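Side-chain contacts in glycosylation Associate Protein 1 (Streptococcus agalactiae serotype V, PDB 6OYC), which probably works in the accessory Sec system as part of the Gap123 complex, linking glycosylation of exported proteins to their secretion: residues Q37-M40 against F41-G45; L158-N162 against G163-Y167; I198-K202 against L203-D207; L365-D368 against Y369-A373; K475-P478 against Y479-Q483. All coordinates share one frame; numbering follows the deposited sequence.

How the interactions relate
Along the chain the five contacts follow one another without overlap, each joining residues close in sequence. Interaction 1 closes helix 33-43, in the half built on the seven-stranded parallel sheet. Interactions 2 and 3 both belong to the long antiparallel sheet, with centres about 23 Å apart: one is a hairpin turn, the other the loop leading into strand 204-205, at one edge of the sheet. Interactions 4 and 5, centres about 26 Å apart, lie on helices 360-375 and 473-481, in the half with the six-stranded parallel sheet. Interactions 3 and 5 are the most distant pair, at about 64 Å between centres. The two parallel-sheet halves fit a GT-B-like architecture, to which the antiparallel sheet adds a third part.

Interaction 1: residues Q37-M40 against F41-G45; sequences QMKM and FDYAG
Tyr43 N gives its hydrogen to Lys39 O, 2.8 Å away and almost straight at 173°, the shortest of four bonds that carry helix 33-43 to its end. The same oxygen also lies over one face of the Tyr43 ring, toward its rim, because CG of Tyr43 stands beside its own backbone N (chi1 -68°) and the ring folds back along the helix. Two residues earlier Phe41 N reaches Gln37 O at 3.0 Å, and this carbonyl oxygen meets the edge of the Phe41 ring, 3.1 Å from CD1. Met40 CG leans on the same ring, 4.1 Å from Phe41 CD1; a flexible thioether suits this buried spot between the ring and the C-terminal helices. Ala44 N still bonds Met40 O, now from above the carbonyl plane. Gly45 then ends the helix in a Schellman motif, with a positive phi that glycine adopts without strain; Gly45 N also bonds Asp42 O (2.8 Å). Lys39 NZ bonds Asp67 O, and Tyr43 OH bonds Thr305 OG1. Phe41 meets Phe2 and Phe4 of strand 2-5 edge-to-face, Met38 rests on strand 48-52, and Met40 packs against helices 484-502 and 505-512, wedging the helix end between sheet and C-terminal helices.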
# COMPACT_ATOMS: atom_id res chain seq x y z
N GLN A 37 6.72 9.94 -5.17
CA GLN A 37 7.72 11.00 -5.22
C GLN A 37 9.12 10.44 -5.45
O GLN A 37 9.92 11.05 -6.16
CB GLN A 37 7.68 11.83 -3.93
CG GLN A 37 6.43 12.70 -3.87
CD GLN A 37 6.02 13.09 -2.47
OE1 GLN A 37 6.83 13.05 -1.54
NE2 GLN A 37 4.76 13.49 -2.32
N MET A 38 9.44 9.29 -4.86
CA MET A 38 10.78 8.78 -5.10
C MET A 38 10.96 8.32 -6.54
O MET A 38 12.06 8.45 -7.09
CB MET A 38 11.11 7.63 -4.17
CG MET A 38 12.54 7.16 -4.34
SD MET A 38 13.19 6.57 -2.78
CE MET A 38 11.61 6.24 -2.01
N LYS A 39 9.90 7.78 -7.15
CA LYS A 39 9.97 7.38 -8.54
C LYS A 39 10.29 8.57 -9.44
O LYS A 39 11.16 8.49 -10.31
CB LYS A 39 8.66 6.71 -8.97
CG LYS A 39 8.46 5.28 -8.47
CD LYS A 39 8.88 4.23 -9.51
CE LYS A 39 10.39 4.10 -9.58
NZ LYS A 39 10.89 2.81 -10.14
N MET A 40 9.59 9.69 -9.23
CA MET A 40 9.78 10.83 -10.12
C MET A 40 11.10 11.54 -9.86
O MET A 40 11.69 12.10 -10.80
CB MET A 40 8.61 11.81 -9.99
CG MET A 40 8.39 12.36 -8.63
SD MET A 40 7.67 14.01 -8.78
CE MET A 40 5.93 13.67 -8.88
N PHE A 41 11.59 11.53 -8.62
CA PHE A 41 12.95 12.01 -8.41
C PHE A 41 13.95 11.10 -9.11
O PHE A 41 14.97 11.58 -9.60
CB PHE A 41 13.26 12.14 -6.92
CG PHE A 41 12.78 13.43 -6.34
CD1 PHE A 41 11.43 13.72 -6.28
CD2 PHE A 41 13.68 14.39 -5.89
CE1 PHE A 41 10.98 14.91 -5.77
CE2 PHE A 41 13.24 15.60 -5.38
CZ PHE A 41 11.89 15.86 -5.31
N ASP A 42 13.65 9.79 -9.17
CA ASP A 42 14.49 8.85 -9.90
C ASP A 42 14.46 9.13 -11.40
O ASP A 42 15.51 9.27 -12.04
CB ASP A 42 14.03 7.41 -9.63
CG ASP A 42 14.59 6.84 -8.34
OD1 ASP A 42 15.26 7.60 -7.60
OD2 ASP A 42 14.37 5.64 -8.06
N TYR A 43 13.26 9.19 -11.97
CA TYR A 43 13.08 9.60 -13.36
C TYR A 43 13.81 10.91 -13.64
O TYR A 43 14.29 11.13 -14.76
CB TYR A 43 11.59 9.78 -13.69
CG TYR A 43 10.77 8.51 -13.70
CD1 TYR A 43 11.35 7.29 -14.02
CD2 TYR A 43 9.41 8.54 -13.42
CE1 TYR A 43 10.59 6.12 -14.04
CE2 TYR A 43 8.65 7.39 -13.42
CZ TYR A 43 9.24 6.19 -13.74
OH TYR A 43 8.50 5.04 -13.77
N ALA A 44 13.87 11.80 -12.64
CA ALA A 44 14.50 13.09 -12.80
C ALA A 44 15.99 13.04 -12.56
O ALA A 44 16.66 14.08 -12.68
CB ALA A 44 13.86 14.12 -11.86
N GLY A 45 16.53 11.88 -12.22
CA GLY A 45 17.96 11.75 -12.02
C GLY A 45 18.51 12.31 -10.73
O GLY A 45 19.73 12.48 -10.62

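Interaction 2: residues L158-N162 against G163-Y167; sequences LYYDN and GGEAY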
# COMPACT_ATOMS: atom_id res chain seq x y z
N LEU A 158 8.58 -12.93 19.15
CA LEU A 158 7.57 -12.30 19.98
C LEU A 158 7.06 -13.36 20.96
O LEU A 158 6.45 -14.35 20.53
CB LEU A 158 6.44 -11.73 19.11
CG LEU A 158 5.63 -10.57 19.70
CD1 LEU A 158 4.73 -9.88 18.67
CD2 LEU A 158 4.80 -11.06 20.90
N TYR A 159 7.29 -13.16 22.25
CA TYR A 159 6.88 -14.13 23.25
C TYR A 159 5.53 -13.76 23.85
O TYR A 159 5.21 -12.58 24.01
CB TYR A 159 7.90 -14.25 24.38
CG TYR A 159 9.21 -14.87 23.95
CD1 TYR A 159 10.21 -14.08 23.41
CD2 TYR A 159 9.42 -16.25 24.06
CE1 TYR A 159 11.40 -14.63 23.00
CE2 TYR A 159 10.63 -16.81 23.66
CZ TYR A 159 11.60 -16.00 23.13
OH TYR A 159 12.79 -16.52 22.72
N TYR A 160 4.77 -14.79 24.21
CA TYR A 160 3.44 -14.62 24.77
C TYR A 160 3.38 -15.27 26.14
O TYR A 160 4.10 -16.22 26.42
CB TYR A 160 2.35 -15.26 23.87
CG TYR A 160 2.25 -14.66 22.50
CD1 TYR A 160 3.09 -15.08 21.47
CD2 TYR A 160 1.32 -13.67 22.22
CE1 TYR A 160 3.00 -14.52 20.19
CE2 TYR A 160 1.23 -13.09 20.95
CZ TYR A 160 2.06 -13.53 19.94
OH TYR A 160 1.96 -12.97 18.68
N ASP A 161 2.49 -14.76 26.99
CA ASP A 161 2.08 -15.51 28.18
C ASP A 161 0.57 -15.42 28.28
O ASP A 161 -0.11 -14.95 27.36
CB ASP A 161 2.82 -15.02 29.44
CG ASP A 161 2.76 -13.52 29.63
OD1 ASP A 161 1.81 -12.88 29.12
OD2 ASP A 161 3.66 -12.98 30.29
N ASN A 162 0.02 -15.94 29.38
CA ASN A 162 -1.37 -15.67 29.71
C ASN A 162 -1.48 -14.19 30.06
O ASN A 162 -0.80 -13.72 30.97
CB ASN A 162 -1.85 -16.54 30.86
CG ASN A 162 -1.36 -17.98 30.75
OD1 ASN A 162 -1.34 -18.55 29.67
ND2 ASN A 162 -0.97 -18.55 31.88
N GLY A 163 -2.29 -13.46 29.31
CA GLY A 163 -2.18 -12.02 29.26
C GLY A 163 -1.74 -11.50 27.91
O GLY A 163 -1.61 -10.27 27.76
N GLY A 164 -1.51 -12.38 26.94
CA GLY A 164 -1.21 -12.02 25.56
C GLY A 164 0.26 -11.77 25.26
O GLY A 164 1.15 -12.47 25.75
N GLU A 165 0.50 -10.75 24.43
CA GLU A 165 1.86 -10.34 24.12
C GLU A 165 2.61 -9.98 25.40
O GLU A 165 2.08 -9.29 26.28
CB GLU A 165 1.84 -9.15 23.16
CG GLU A 165 1.25 -9.53 21.79
CD GLU A 165 1.31 -8.41 20.78
OE1 GLU A 165 1.23 -7.23 21.19
OE2 GLU A 165 1.42 -8.69 19.58
N ALA A 166 3.83 -10.49 25.52
CA ALA A 166 4.68 -10.20 26.66
C ALA A 166 5.85 -9.29 26.26
O ALA A 166 5.93 -8.16 26.74
CB ALA A 166 5.16 -11.51 27.28
N TYR A 167 6.73 -9.74 25.36
CA TYR A 167 7.86 -8.94 24.90
C TYR A 167 8.41 -9.52 23.60
O TYR A 167 8.14 -10.67 23.23
CB TYR A 167 8.97 -8.87 25.95
CG TYR A 167 9.43 -10.24 26.41
CD1 TYR A 167 10.38 -10.96 25.70
CD2 TYR A 167 8.90 -10.82 27.55
CE1 TYR A 167 10.79 -12.20 26.11
CE2 TYR A 167 9.31 -12.08 27.96
CZ TYR A 167 10.24 -12.76 27.24
OH TYR A 167 10.64 -14.00 27.67
O HOH W 1 0.48 -10.78 18.49
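Tyr167 carries its CG between the backbone N and the carbonyl carbon (chi1 54°), whereas Tyr159 keeps CG beside its own N (chi1 -68°), and together these torsions swing the two rings into contact on one face of the hairpin. The rings meet obliquely, planes 33° apart, with Tyr159 CD1 a tight 3.3 Å from Tyr167 CE1. Tyr159 CB sits over the Tyr167 ring in a CH-pi contact, 4.2 Å from its centroid. Tyrosines suit this partly exposed face, since their broad rings can pack on each other across the hydrogen-bonded pair while the hydroxyl ends stay near the surface; Arg180 adds a cation-pi contact to Tyr167. On the other face, Tyr160 and Glu165 lie side by side and point the same way, with Glu165 CG 3.7 Å from Tyr160 CE2. A water links their ends: it bonds Tyr160 OH and donates to Glu165 OE2. Leu158 lies beside them, its CD2 over a face of the Tyr160 ring, toward the rim. Near the turn, Asp161 OD2 touches the methyl of Ala166 but has its salt bridge with Arg184. The backbone pairing begins with Tyr159 N to Tyr167 O (2.8 Å). Tyr159 O then accepts Ala166 N at 2.9 Å and, weakly, Tyr167 N, so two residues face one. Asp161 and Gly164 bond each other twice across the turn. Gly163 takes the third place of the turn at a positive phi that glycine, having no CB, adopts without crowding the Asn162 carbonyl. This is a type II turn closing an antiparallel hairpin with a classic beta bulge.

Interaction 3: residues I198-K202 against L203-D207; sequences IHFLK and LSYSD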
# COMPACT_ATOMS: atom_id res chain seq x y z
N ILE A 198 27.72 0.04 24.43
CA ILE A 198 28.64 0.90 23.70
C ILE A 198 27.95 1.74 22.61
O ILE A 198 28.18 2.94 22.49
CB ILE A 198 29.79 0.04 23.13
CG1 ILE A 198 30.94 0.90 22.65
CG2 ILE A 198 29.31 -0.98 22.09
CD1 ILE A 198 31.48 1.71 23.74
N HIS A 199 27.07 1.12 21.83
CA HIS A 199 26.48 1.80 20.68
C HIS A 199 25.27 2.65 21.04
O HIS A 199 24.65 3.23 20.13
CB HIS A 199 26.11 0.78 19.60
CG HIS A 199 27.21 -0.16 19.25
ND1 HIS A 199 28.37 0.25 18.62
CD2 HIS A 199 27.34 -1.50 19.44
CE1 HIS A 199 29.17 -0.78 18.45
NE2 HIS A 199 28.57 -1.86 18.93
N PHE A 200 24.91 2.76 22.31
CA PHE A 200 23.67 3.42 22.70
C PHE A 200 23.90 4.39 23.85
O PHE A 200 24.78 4.19 24.70
CB PHE A 200 22.61 2.41 23.13
CG PHE A 200 22.27 1.41 22.05
CD1 PHE A 200 23.08 0.31 21.81
CD2 PHE A 200 21.13 1.58 21.27
CE1 PHE A 200 22.77 -0.62 20.81
CE2 PHE A 200 20.80 0.65 20.27
CZ PHE A 200 21.62 -0.45 20.05
N LEU A 201 23.08 5.45 23.89
CA LEU A 201 23.14 6.42 24.97
C LEU A 201 22.52 5.90 26.26
O LEU A 201 22.80 6.44 27.34
CB LEU A 201 22.43 7.72 24.55
CG LEU A 201 23.16 8.59 23.53
CD1 LEU A 201 22.32 9.81 23.16
CD2 LEU A 201 24.57 9.01 24.04
N LYS A 202 21.67 4.87 26.19
CA LYS A 202 21.02 4.32 27.37
C LYS A 202 20.99 2.81 27.29
O LYS A 202 21.03 2.23 26.20
CB LYS A 202 19.59 4.85 27.55
CG LYS A 202 19.50 6.32 27.90
CD LYS A 202 18.25 6.95 27.35
CE LYS A 202 17.08 6.79 28.27
NZ LYS A 202 16.41 8.11 28.44
N LEU A 203 20.91 2.17 28.45
CA LEU A 203 20.69 0.74 28.57
C LEU A 203 19.21 0.40 28.59
O LEU A 203 18.83 -0.73 28.26
CB LEU A 203 21.35 0.20 29.85
CG LEU A 203 21.71 -1.29 29.88
CD1 LEU A 203 22.74 -1.63 28.81
CD2 LEU A 203 22.20 -1.69 31.27
N SER A 204 18.37 1.36 28.95
CA SER A 204 16.96 1.11 29.16
C SER A 204 16.20 2.34 28.67
O SER A 204 16.46 3.45 29.14
CB SER A 204 16.70 0.84 30.64
OG SER A 204 15.43 1.33 31.05
N TYR A 205 15.29 2.17 27.71
CA TYR A 205 14.51 3.27 27.16
C TYR A 205 13.06 3.16 27.61
O TYR A 205 12.56 2.06 27.86
CB TYR A 205 14.60 3.28 25.63
CG TYR A 205 15.99 3.56 25.12
CD1 TYR A 205 16.96 2.55 25.08
CD2 TYR A 205 16.34 4.82 24.68
CE1 TYR A 205 18.26 2.82 24.61
CE2 TYR A 205 17.61 5.10 24.21
CZ TYR A 205 18.57 4.10 24.18
OH TYR A 205 19.83 4.41 23.69
N SER A 206 12.39 4.31 27.74
CA SER A 206 11.01 4.27 28.22
C SER A 206 10.07 3.64 27.18
O SER A 206 9.06 3.03 27.56
CB SER A 206 10.54 5.66 28.61
OG SER A 206 10.67 6.55 27.52
N ASP A 207 10.36 3.79 25.89
CA ASP A 207 9.61 3.09 24.85
C ASP A 207 10.47 3.03 23.59
O ASP A 207 11.56 3.61 23.54
CB ASP A 207 8.26 3.77 24.57
CG ASP A 207 8.39 5.25 24.25
OD1 ASP A 207 9.38 5.67 23.61
OD2 ASP A 207 7.48 6.00 24.64
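Leu203 follows Lys202 directly and leads the chain into strand 204-205, an edge strand of the long antiparallel sheet, where the residues double back on each other in a short surface loop. The backbone of Leu203 pairs with Ile192 of the neighbouring strand, while its side chain leads away from the preceding residues. At Ser204 the contact is a plain one: Lys202 CE passes 3.5 Å from Ser204 O. Tyr205 carries the contact. With CG beside its own backbone N (chi1 -65°), its ring extends back under Lys202, whose CB stands over the ring face 3.8 Å from the centroid, a CH-pi contact. The bent aliphatic chain of Lys202 continues across the ring, CD 3.7 Å from Tyr205 CE2, and its amine then forms a salt bridge with Glu210. A lysine suits this place, since the methylenes dress the ring and the charge reaches the carboxylate. Beyond the ring, Tyr205 OH bonds Glu214 OE1, and it lies at the edge of the Phe200 ring, 3.5 Å from Phe200 CB. The buried tyrosine thus keeps its hydroxyl satisfied. Ser206 N bonds Glu210, and Asp207 next takes the N-cap position of helix 208-223, its OD1 accepting Glu210 N. The hydroxyl's bond back across the loop comes from Lys202 N, which donates to Tyr205 OH over 3.1 Å at a bent 141°.

Interaction 4: residues L365-D368 against Y369-A373; sequences LTYD and YLKEA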
# COMPACT_ATOMS: atom_id res chain seq x y z
N LEU A 365 -21.06 -13.43 0.46
CA LEU A 365 -22.44 -12.96 0.36
C LEU A 365 -22.65 -12.08 -0.86
O LEU A 365 -23.66 -12.22 -1.57
CB LEU A 365 -22.82 -12.20 1.63
CG LEU A 365 -23.07 -13.11 2.85
CD1 LEU A 365 -23.71 -12.31 3.93
CD2 LEU A 365 -23.95 -14.30 2.47
N THR A 366 -21.72 -11.15 -1.12
CA THR A 366 -21.79 -10.32 -2.32
C THR A 366 -21.78 -11.17 -3.59
O THR A 366 -22.52 -10.89 -4.54
CB THR A 366 -20.61 -9.36 -2.33
OG1 THR A 366 -20.72 -8.50 -1.20
CG2 THR A 366 -20.57 -8.54 -3.61
N TYR A 367 -20.91 -12.19 -3.63
CA TYR A 367 -20.87 -13.10 -4.78
C TYR A 367 -22.15 -13.92 -4.87
O TYR A 367 -22.71 -14.09 -5.96
CB TYR A 367 -19.65 -14.02 -4.68
CG TYR A 367 -19.64 -15.06 -5.76
CD1 TYR A 367 -19.22 -14.75 -7.05
CD2 TYR A 367 -20.11 -16.35 -5.52
CE1 TYR A 367 -19.24 -15.69 -8.06
CE2 TYR A 367 -20.13 -17.30 -6.52
CZ TYR A 367 -19.70 -16.97 -7.80
OH TYR A 367 -19.73 -17.92 -8.79
N ASP A 368 -22.62 -14.45 -3.73
CA ASP A 368 -23.87 -15.20 -3.70
C ASP A 368 -25.03 -14.36 -4.21
O ASP A 368 -25.86 -14.84 -4.99
CB ASP A 368 -24.18 -15.69 -2.28
CG ASP A 368 -23.32 -16.85 -1.85
OD1 ASP A 368 -22.74 -17.51 -2.73
OD2 ASP A 368 -23.24 -17.11 -0.64
N TYR A 369 -25.10 -13.10 -3.78
CA TYR A 369 -26.18 -12.26 -4.27
C TYR A 369 -26.04 -12.00 -5.76
O TYR A 369 -27.03 -12.07 -6.50
CB TYR A 369 -26.24 -10.94 -3.49
CG TYR A 369 -27.38 -10.08 -3.96
CD1 TYR A 369 -28.66 -10.25 -3.46
CD2 TYR A 369 -27.18 -9.14 -4.96
CE1 TYR A 369 -29.72 -9.46 -3.92
CE2 TYR A 369 -28.21 -8.37 -5.43
CZ TYR A 369 -29.47 -8.53 -4.91
OH TYR A 369 -30.47 -7.73 -5.42
N LEU A 370 -24.82 -11.70 -6.24
CA LEU A 370 -24.64 -11.44 -7.66
C LEU A 370 -25.03 -12.66 -8.49
O LEU A 370 -25.66 -12.53 -9.54
CB LEU A 370 -23.20 -11.05 -7.95
CG LEU A 370 -22.83 -9.59 -7.76
CD1 LEU A 370 -21.38 -9.41 -8.14
CD2 LEU A 370 -23.73 -8.73 -8.61
N LYS A 371 -24.67 -13.86 -8.03
CA LYS A 371 -25.05 -15.07 -8.75
C LYS A 371 -26.57 -15.20 -8.85
O LYS A 371 -27.11 -15.50 -9.92
CB LYS A 371 -24.44 -16.31 -8.09
CG LYS A 371 -24.25 -17.50 -9.04
CD LYS A 371 -23.77 -18.77 -8.31
CE LYS A 371 -24.01 -20.03 -9.16
NZ LYS A 371 -24.52 -21.21 -8.38
N GLU A 372 -27.29 -14.96 -7.75
CA GLU A 372 -28.74 -15.11 -7.77
C GLU A 372 -29.40 -14.04 -8.63
O GLU A 372 -30.33 -14.32 -9.38
CB GLU A 372 -29.32 -15.07 -6.35
CG GLU A 372 -29.40 -16.41 -5.66
CD GLU A 372 -30.16 -17.45 -6.47
OE1 GLU A 372 -31.07 -17.06 -7.25
OE2 GLU A 372 -29.84 -18.65 -6.33
N ALA A 373 -28.91 -12.80 -8.54
CA ALA A 373 -29.54 -11.72 -9.28
C ALA A 373 -29.28 -11.82 -10.78
O ALA A 373 -30.03 -11.22 -11.55
CB ALA A 373 -29.05 -10.37 -8.76
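Tyr367 and Lys371 are one turn apart on helix 360-375 and touch only lightly: Lys371 CD approaches the Tyr367 ring obliquely and comes to 4.2 Å from its OH. Phe408 of strand 406-409 meets the same ring edge-to-face, and on another side of the helix Tyr369 stacks with His329. Both tyrosines place CG beside the carbonyl carbon; for Tyr367 the chi1 of 174° sends the ring out along the helix toward Lys371, whose chain, extended as far as CD and bent only toward the amine, crosses it obliquely. The backbone holds the turn together in a regular ladder, each N-H bonding the carbonyl four residues back, from Tyr369 N to Leu365 O (2.8 Å) through Leu370 and Lys371 to Glu372 N on Asp368 O. Leu370, buried, lays CB and CG against Thr366 O, each 3.5 Å away, and its apolar chain suits the covered side of the helix facing Leu384. Asp368 suits the more polar side and bonds Gln364 through OD1, while Lys371 NZ lies 7.0 Å from that oxygen. At such a distance any attraction between the two charges is probably weak, so the regular backbone bonds, rather than an ion pair, carry this contact.

Interaction 5: residues K475-P478 against Y479-Q483; sequences KAIP and YYCEQ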
# COMPACT_ATOMS: atom_id res chain seq x y z
N LYS A 475 -25.98 4.82 -21.55
CA LYS A 475 -25.37 5.82 -22.42
C LYS A 475 -23.86 5.87 -22.25
O LYS A 475 -23.13 5.92 -23.25
CB LYS A 475 -25.97 7.20 -22.11
CG LYS A 475 -25.48 8.34 -22.99
CD LYS A 475 -26.21 9.65 -22.66
CE LYS A 475 -25.72 10.83 -23.51
NZ LYS A 475 -26.57 12.06 -23.35
N ALA A 476 -23.39 5.80 -21.01
CA ALA A 476 -21.97 5.99 -20.72
C ALA A 476 -21.12 4.82 -21.24
O ALA A 476 -20.00 5.03 -21.72
CB ALA A 476 -21.77 6.18 -19.22
N ILE A 477 -21.62 3.60 -21.15
CA ILE A 477 -20.82 2.44 -21.57
C ILE A 477 -20.61 2.48 -23.08
O ILE A 477 -19.46 2.33 -23.53
CB ILE A 477 -21.45 1.12 -21.09
CG1 ILE A 477 -21.41 1.03 -19.57
CG2 ILE A 477 -20.72 -0.05 -21.70
CD1 ILE A 477 -22.03 -0.24 -19.00
N PRO A 478 -21.65 2.68 -23.91
CA PRO A 478 -21.39 2.82 -25.36
C PRO A 478 -20.50 3.99 -25.71
O PRO A 478 -19.68 3.89 -26.63
CB PRO A 478 -22.79 2.98 -25.95
CG PRO A 478 -23.68 2.28 -24.98
CD PRO A 478 -23.10 2.61 -23.64
N TYR A 479 -20.63 5.10 -24.97
CA TYR A 479 -19.82 6.29 -25.23
C TYR A 479 -18.32 5.99 -25.28
O TYR A 479 -17.58 6.62 -26.03
CB TYR A 479 -20.10 7.32 -24.14
CG TYR A 479 -19.35 8.62 -24.28
CD1 TYR A 479 -19.84 9.63 -25.11
CD2 TYR A 479 -18.17 8.87 -23.58
CE1 TYR A 479 -19.18 10.84 -25.24
CE2 TYR A 479 -17.50 10.09 -23.71
CZ TYR A 479 -18.02 11.07 -24.55
OH TYR A 479 -17.39 12.29 -24.70
N TYR A 480 -17.85 5.06 -24.44
CA TYR A 480 -16.43 4.73 -24.43
C TYR A 480 -16.12 3.40 -25.10
O TYR A 480 -15.01 3.22 -25.59
CB TYR A 480 -15.88 4.74 -23.00
CG TYR A 480 -15.48 6.13 -22.55
CD1 TYR A 480 -14.52 6.84 -23.25
CD2 TYR A 480 -16.08 6.74 -21.46
CE1 TYR A 480 -14.17 8.12 -22.87
CE2 TYR A 480 -15.72 8.03 -21.08
CZ TYR A 480 -14.77 8.71 -21.79
OH TYR A 480 -14.39 9.99 -21.44
N CYS A 481 -17.09 2.49 -25.16
CA CYS A 481 -16.83 1.16 -25.69
C CYS A 481 -16.99 1.08 -27.20
O CYS A 481 -16.24 0.35 -27.85
CB CYS A 481 -17.75 0.15 -25.02
SG CYS A 481 -17.17 -0.31 -23.37
N GLU A 482 -17.95 1.81 -27.76
CA GLU A 482 -18.27 1.69 -29.17
C GLU A 482 -17.83 2.89 -30.00
O GLU A 482 -17.48 2.72 -31.17
CB GLU A 482 -19.77 1.44 -29.32
CG GLU A 482 -20.21 0.36 -28.31
CD GLU A 482 -21.69 0.03 -28.37
OE1 GLU A 482 -22.42 0.72 -29.10
OE2 GLU A 482 -22.11 -0.93 -27.67
N GLN A 483 -17.79 4.09 -29.42
CA GLN A 483 -17.22 5.25 -30.10
C GLN A 483 -15.73 5.32 -29.76
O GLN A 483 -15.35 5.74 -28.66
CB GLN A 483 -17.96 6.53 -29.70
CG GLN A 483 -19.49 6.43 -29.72
CD GLN A 483 -20.19 7.75 -29.39
OE1 GLN A 483 -19.67 8.85 -29.65
NE2 GLN A 483 -21.39 7.65 -28.80
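The last turns of helix 473-481, kinked at Pro478 and followed, after the break at 482-483, by helix 484-502, are where Ile477 meets Cys481 and Pro478 meets Glu482. Proline has no N-H to give to the turn before, so it fits here, where the helix bends. The bonds that do form are uneven. Tyr479 N reaches Lys475 O at 3.1 Å, but Tyr480 N divides itself between Ile477 O, 3.3 Å away and approached from well above the carbonyl plane, and a weak bond to Ala476 O. Ile477 O is therefore gripped twice, taking Cys481 N at 2.9 Å as well. Pro478 O accepts Glu482 N at 2.9 Å and, weakly, Gln483 N, closing the helix; Gln483 is then the N-cap of the next one. Tyr479 turns its ring away from the turn (chi1 -178°), and its CD2 sits over the centre of the Tyr480 ring. Tyr480 OH bonds Gly464 O, and Glu482 OE2 bonds Asn346, while the Glu482 chain lies along Pro478, OE1 3.9 Å from Pro478 CB. Ile477, branched and apolar, suits the buried side toward strand 426-428 and helix 329-344, where its CG2 touches the compact thiol of Cys481, 3.9 Å from SG.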